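Local coordinates for protein type III pantothenate kinase (Campylobacter jejuni, PDB 2NRH) that probably phosphorylates pantothenate with ATP, the first step of coenzyme A biosynthesis, working as a homodimer that depends on a monovalent cation, at residues 9-15 and 26-32; 40-44 and 75-79. The protein carries 2 engineered substitutions. All coordinates share one frame; numbering follows the deposited sequence.

Both interactions pack a helix against one five-stranded sheet, the first contact partly exposed and the second buried. In interaction 1 the short helix 26-30 lies against the hairpin that holds the predicted ATP-binding turn, and its chemistry runs from a bridging water at one end to a cluster of phenylalanines at the other. Interaction 2 lies deeper, where strand 38-42 meets helix 75-81 through aliphatic side chains, with the predicted catalytic D76 touching V43. The two meet where the side-chain amide of N44 probably bonds the carbonyl of G9 and V43 packs on the same glycine, so the ATP turn and the strand end beside D76 adjoin.

Interaction 1 of 2, residues 9-15 and 26-32; sequences GNSNANF and IDQFLEF. With SO4 (sulfate ion), chain D.
I26 begins helix 26-30 by reaching over the backbone of the turn 9-12. Its CG1 lies beside the backbone N (chi1 -60°), which carries CD1 over the S11–N12 peptide, 3.7 Å from N12 N. A water adds a polar link on the same residue, donating to S11 O (2.8 Å) and accepting from I26 N (3.1 Å), so the first amide of the helix is tied to the turn. A sulfate, probably from the crystallisation liquor, takes weak hydrogen bonds from N10 N and N12 N, and it is also bonded by S94. These residues belong to the predicted ATP site, and the ion may mark where a nucleotide phosphate sits. One helical turn on, F29, its CG anti to the backbone N (chi1 168°), sets CD1 3.7 Å from A13 CB. F15 CZ meets the edge of that ring, in its plane, 3.9 Å from F29 CD1. F32, just past the helix, comes at F15 from the opposite direction, and F15 CZ stands over one face of the F32 ring, displaced toward its rim. The two ring planes are inclined at 41°, with centroids 4.8 Å apart. The cluster continues into the neighbouring strands and helix 48-53: F22 stacks on F15, L24 of strand 21-25 touches F15 and F32, I8 of strand 4-8 and L51 pack on F29.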
# COMPACT_ATOMS: atom_id res chain seq x y z
N GLY B 9 20.28 -1.02 -9.04
CA GLY B 9 19.07 -0.34 -8.65
C GLY B 9 19.32 1.09 -8.15
O GLY B 9 20.43 1.64 -8.22
N ASN B 10 18.26 1.69 -7.63
CA ASN B 10 18.31 2.96 -6.94
C ASN B 10 18.95 2.95 -5.55
O ASN B 10 19.36 4.01 -5.07
CB ASN B 10 16.92 3.57 -6.90
CG ASN B 10 16.48 4.07 -8.28
OD1 ASN B 10 17.20 4.85 -8.96
ND2 ASN B 10 15.31 3.62 -8.72
N SER B 11 19.09 1.78 -4.94
CA SER B 11 19.72 1.69 -3.62
C SER B 11 20.88 0.68 -3.46
O SER B 11 21.74 0.83 -2.58
CB SER B 11 18.63 1.39 -2.58
OG SER B 11 17.75 2.49 -2.42
N ASN B 12 20.85 -0.36 -4.30
CA ASN B 12 21.74 -1.49 -4.24
C ASN B 12 22.20 -1.82 -5.65
O ASN B 12 21.47 -1.63 -6.64
CB ASN B 12 20.97 -2.76 -3.74
CG ASN B 12 20.12 -2.50 -2.47
OD1 ASN B 12 20.65 -2.13 -1.41
ND2 ASN B 12 18.78 -2.72 -2.59
N ALA B 13 23.41 -2.36 -5.74
CA ALA B 13 23.83 -3.10 -6.92
C ALA B 13 24.06 -4.51 -6.38
O ALA B 13 24.78 -4.72 -5.39
CB ALA B 13 25.07 -2.51 -7.53
N ASN B 14 23.33 -5.45 -6.97
CA ASN B 14 23.45 -6.84 -6.70
C ASN B 14 24.33 -7.46 -7.78
O ASN B 14 24.08 -7.27 -8.97
CB ASN B 14 22.07 -7.48 -6.71
CG ASN B 14 21.08 -6.73 -5.83
OD1 ASN B 14 19.92 -6.51 -6.25
ND2 ASN B 14 21.49 -6.36 -4.59
N PHE B 15 25.36 -8.16 -7.33
CA PHE B 15 26.34 -8.84 -8.20
C PHE B 15 26.19 -10.35 -8.13
O PHE B 15 25.78 -10.89 -7.10
CB PHE B 15 27.74 -8.53 -7.70
CG PHE B 15 28.19 -7.14 -7.95
CD1 PHE B 15 28.93 -6.85 -9.09
CD2 PHE B 15 27.89 -6.12 -7.05
CE1 PHE B 15 29.37 -5.56 -9.32
CE2 PHE B 15 28.31 -4.83 -7.26
CZ PHE B 15 29.09 -4.54 -8.41
N ILE B 26 25.24 2.06 -2.96
CA ILE B 26 25.62 2.86 -4.11
C ILE B 26 27.00 3.54 -3.97
O ILE B 26 27.75 3.54 -4.93
CB ILE B 26 24.49 3.86 -4.64
CG1 ILE B 26 23.19 3.10 -5.08
CG2 ILE B 26 24.99 4.71 -5.83
CD1 ILE B 26 23.47 1.79 -5.82
N ASP B 27 27.30 4.08 -2.79
CA ASP B 27 28.64 4.52 -2.42
C ASP B 27 29.69 3.42 -2.65
O ASP B 27 30.70 3.63 -3.33
CB ASP B 27 28.67 4.96 -0.95
CG ASP B 27 27.86 6.26 -0.70
OD1 ASP B 27 27.58 7.00 -1.68
OD2 ASP B 27 27.51 6.54 0.50
N GLN B 28 29.42 2.23 -2.11
CA GLN B 28 30.29 1.07 -2.35
C GLN B 28 30.43 0.79 -3.84
O GLN B 28 31.53 0.46 -4.35
CB GLN B 28 29.82 -0.17 -1.57
CG GLN B 28 30.07 -0.04 -0.01
CD GLN B 28 29.15 -0.88 0.84
OE1 GLN B 28 28.27 -1.59 0.33
NE2 GLN B 28 29.33 -0.80 2.15
N PHE B 29 29.31 0.93 -4.57
CA PHE B 29 29.33 0.56 -5.95
C PHE B 29 30.24 1.55 -6.74
O PHE B 29 31.00 1.17 -7.66
CB PHE B 29 27.90 0.56 -6.54
CG PHE B 29 27.88 0.46 -8.07
CD1 PHE B 29 28.09 -0.75 -8.69
CD2 PHE B 29 27.71 1.59 -8.84
CE1 PHE B 29 28.09 -0.86 -10.05
CE2 PHE B 29 27.72 1.50 -10.26
CZ PHE B 29 27.92 0.29 -10.85
N LEU B 30 30.15 2.80 -6.36
CA LEU B 30 30.90 3.81 -7.08
C LEU B 30 32.44 3.65 -6.94
O LEU B 30 33.20 4.11 -7.80
CB LEU B 30 30.40 5.21 -6.67
CG LEU B 30 28.95 5.51 -7.10
CD1 LEU B 30 28.37 6.73 -6.38
CD2 LEU B 30 28.86 5.70 -8.60
N GLU B 31 32.88 2.95 -5.89
CA GLU B 31 34.31 2.76 -5.57
C GLU B 31 34.85 1.42 -6.01
O GLU B 31 36.02 1.14 -5.78
CB GLU B 31 34.56 2.79 -4.05
CG GLU B 31 34.26 4.09 -3.34
CD GLU B 31 35.06 5.26 -3.89
OE1 GLU B 31 36.30 5.12 -4.08
OE2 GLU B 31 34.42 6.31 -4.13
N PHE B 32 33.97 0.57 -6.54
CA PHE B 32 34.30 -0.77 -6.96
C PHE B 32 35.20 -0.66 -8.18
O PHE B 32 34.99 0.16 -9.09
CB PHE B 32 32.99 -1.48 -7.28
CG PHE B 32 33.11 -2.97 -7.57
CD1 PHE B 32 33.30 -3.89 -6.56
CD2 PHE B 32 32.97 -3.45 -8.88
CE1 PHE B 32 33.35 -5.26 -6.84
CE2 PHE B 32 33.04 -4.83 -9.17
CZ PHE B 32 33.22 -5.73 -8.15
S SO4 D . 16.61 -1.02 -5.08
O1 SO4 D . 15.69 -2.10 -4.73
O2 SO4 D . 16.58 -0.08 -3.95
O3 SO4 D . 17.95 -1.56 -5.23
O4 SO4 D . 16.17 -0.34 -6.32
O HOH W 1 22.83 3.07 -1.32

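Interaction 2 of 2, residues 40-44 and 75-79; sequences YINVN and IDRIA
The predicted active site of this kinase borders the contact between the end of strand 38-42 and the first turn of helix 75-81, which carries D76, the probable proton acceptor. I41 and I75 make the apolar centre, their side chains meeting at a slant with I41 CB 3.9 Å from I75 CG2. The CD1 of I41, at the end of an extended side chain (chi2 179°), passes along the helix to A79 CB, 3.8 Å away. I75 CG2 sits close over the strand backbone, 3.5 Å from N42 O. In the ASKHA fold each half rests on a five-stranded sheet; helix 75-81 follows strand 57-59, fifth strand of the first sheet, and I195 of helix 194-204 packs on I41 and A79. Beyond the strand the chain bends in an Asx turn: N42 OD1 accepts from N44 N at 2.8 Å, the donor well above the carbonyl plane, while N42 ND2 returns a bond of 2.9 Å to N44 O. Between these, V43 CG1 lies against the D76 carboxylate, 3.5 Å from OD1, a methyl-to-oxygen packing contact, the side chains crossing at about a right angle. Next along the helix, R77 forms a salt bridge with D99 and a hydrogen bond with Y70, a predicted substrate-binding residue.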
# COMPACT_ATOMS: atom_id res chain seq x y z
N TYR B 40 25.82 -5.81 -17.24
CA TYR B 40 24.93 -5.17 -16.32
C TYR B 40 23.58 -4.82 -16.92
O TYR B 40 23.44 -4.74 -18.14
CB TYR B 40 25.61 -3.94 -15.71
CG TYR B 40 25.67 -2.73 -16.60
CD1 TYR B 40 24.68 -1.76 -16.53
CD2 TYR B 40 26.73 -2.54 -17.52
CE1 TYR B 40 24.71 -0.61 -17.35
CE2 TYR B 40 26.77 -1.40 -18.35
CZ TYR B 40 25.77 -0.44 -18.25
OH TYR B 40 25.78 0.69 -19.05
N ILE B 41 22.60 -4.64 -16.04
CA ILE B 41 21.40 -3.80 -16.28
C ILE B 41 21.29 -2.72 -15.16
O ILE B 41 21.78 -2.88 -14.03
CB ILE B 41 20.14 -4.63 -16.33
CG1 ILE B 41 19.83 -5.25 -14.96
CG2 ILE B 41 20.24 -5.71 -17.44
CD1 ILE B 41 18.58 -6.07 -14.95
N ASN B 42 20.65 -1.61 -15.47
CA ASN B 42 20.62 -0.47 -14.55
C ASN B 42 19.30 0.30 -14.68
O ASN B 42 18.88 0.58 -15.79
CB ASN B 42 21.84 0.45 -14.83
CG ASN B 42 21.71 1.78 -14.14
OD1 ASN B 42 21.55 1.84 -12.91
ND2 ASN B 42 21.79 2.86 -14.91
N VAL B 43 18.66 0.60 -13.55
CA VAL B 43 17.47 1.47 -13.50
C VAL B 43 17.82 2.80 -12.84
O VAL B 43 17.02 3.68 -12.76
CB VAL B 43 16.22 0.82 -12.76
CG1 VAL B 43 15.76 -0.43 -13.47
CG2 VAL B 43 16.49 0.59 -11.25
N ASN B 44 19.02 2.92 -12.35
CA ASN B 44 19.42 4.13 -11.71
C ASN B 44 19.80 5.24 -12.74
O ASN B 44 20.84 5.18 -13.42
CB ASN B 44 20.57 3.82 -10.74
CG ASN B 44 20.87 4.95 -9.82
OD1 ASN B 44 20.81 6.13 -10.22
ND2 ASN B 44 21.22 4.63 -8.57
N ILE B 75 13.91 -2.19 -16.92
CA ILE B 75 14.75 -3.33 -17.36
C ILE B 75 14.84 -4.41 -16.29
O ILE B 75 15.02 -5.61 -16.56
CB ILE B 75 16.18 -2.84 -17.87
CG1 ILE B 75 16.91 -3.99 -18.59
CG2 ILE B 75 17.06 -2.29 -16.75
CD1 ILE B 75 15.99 -4.88 -19.44
N ASP B 76 14.73 -3.98 -15.04
CA ASP B 76 14.70 -4.98 -13.95
C ASP B 76 13.49 -5.93 -14.00
O ASP B 76 13.62 -7.13 -13.77
CB ASP B 76 14.81 -4.30 -12.59
CG ASP B 76 13.72 -3.29 -12.34
OD1 ASP B 76 13.08 -2.70 -13.28
OD2 ASP B 76 13.50 -3.05 -11.14
N ARG B 77 12.31 -5.39 -14.27
CA ARG B 77 11.10 -6.20 -14.47
C ARG B 77 11.19 -7.04 -15.75
O ARG B 77 10.82 -8.21 -15.74
CB ARG B 77 9.88 -5.28 -14.49
CG ARG B 77 9.74 -4.58 -13.15
CD ARG B 77 8.69 -3.46 -13.14
NE ARG B 77 7.33 -3.90 -13.39
CZ ARG B 77 6.31 -3.07 -13.64
NH1 ARG B 77 6.46 -1.76 -13.58
NH2 ARG B 77 5.11 -3.56 -13.85
N ILE B 78 11.69 -6.46 -16.84
CA ILE B 78 11.90 -7.22 -18.05
C ILE B 78 12.78 -8.47 -17.77
O ILE B 78 12.37 -9.58 -18.08
CB ILE B 78 12.48 -6.33 -19.20
CG1 ILE B 78 11.40 -5.40 -19.73
CG2 ILE B 78 13.02 -7.22 -20.35
CD1 ILE B 78 11.86 -4.27 -20.62
N ALA B 79 13.95 -8.25 -17.17
CA ALA B 79 14.89 -9.32 -16.89
C ALA B 79 14.31 -10.40 -15.99
O ALA B 79 14.69 -11.57 -16.10
CB ALA B 79 16.18 -8.73 -16.27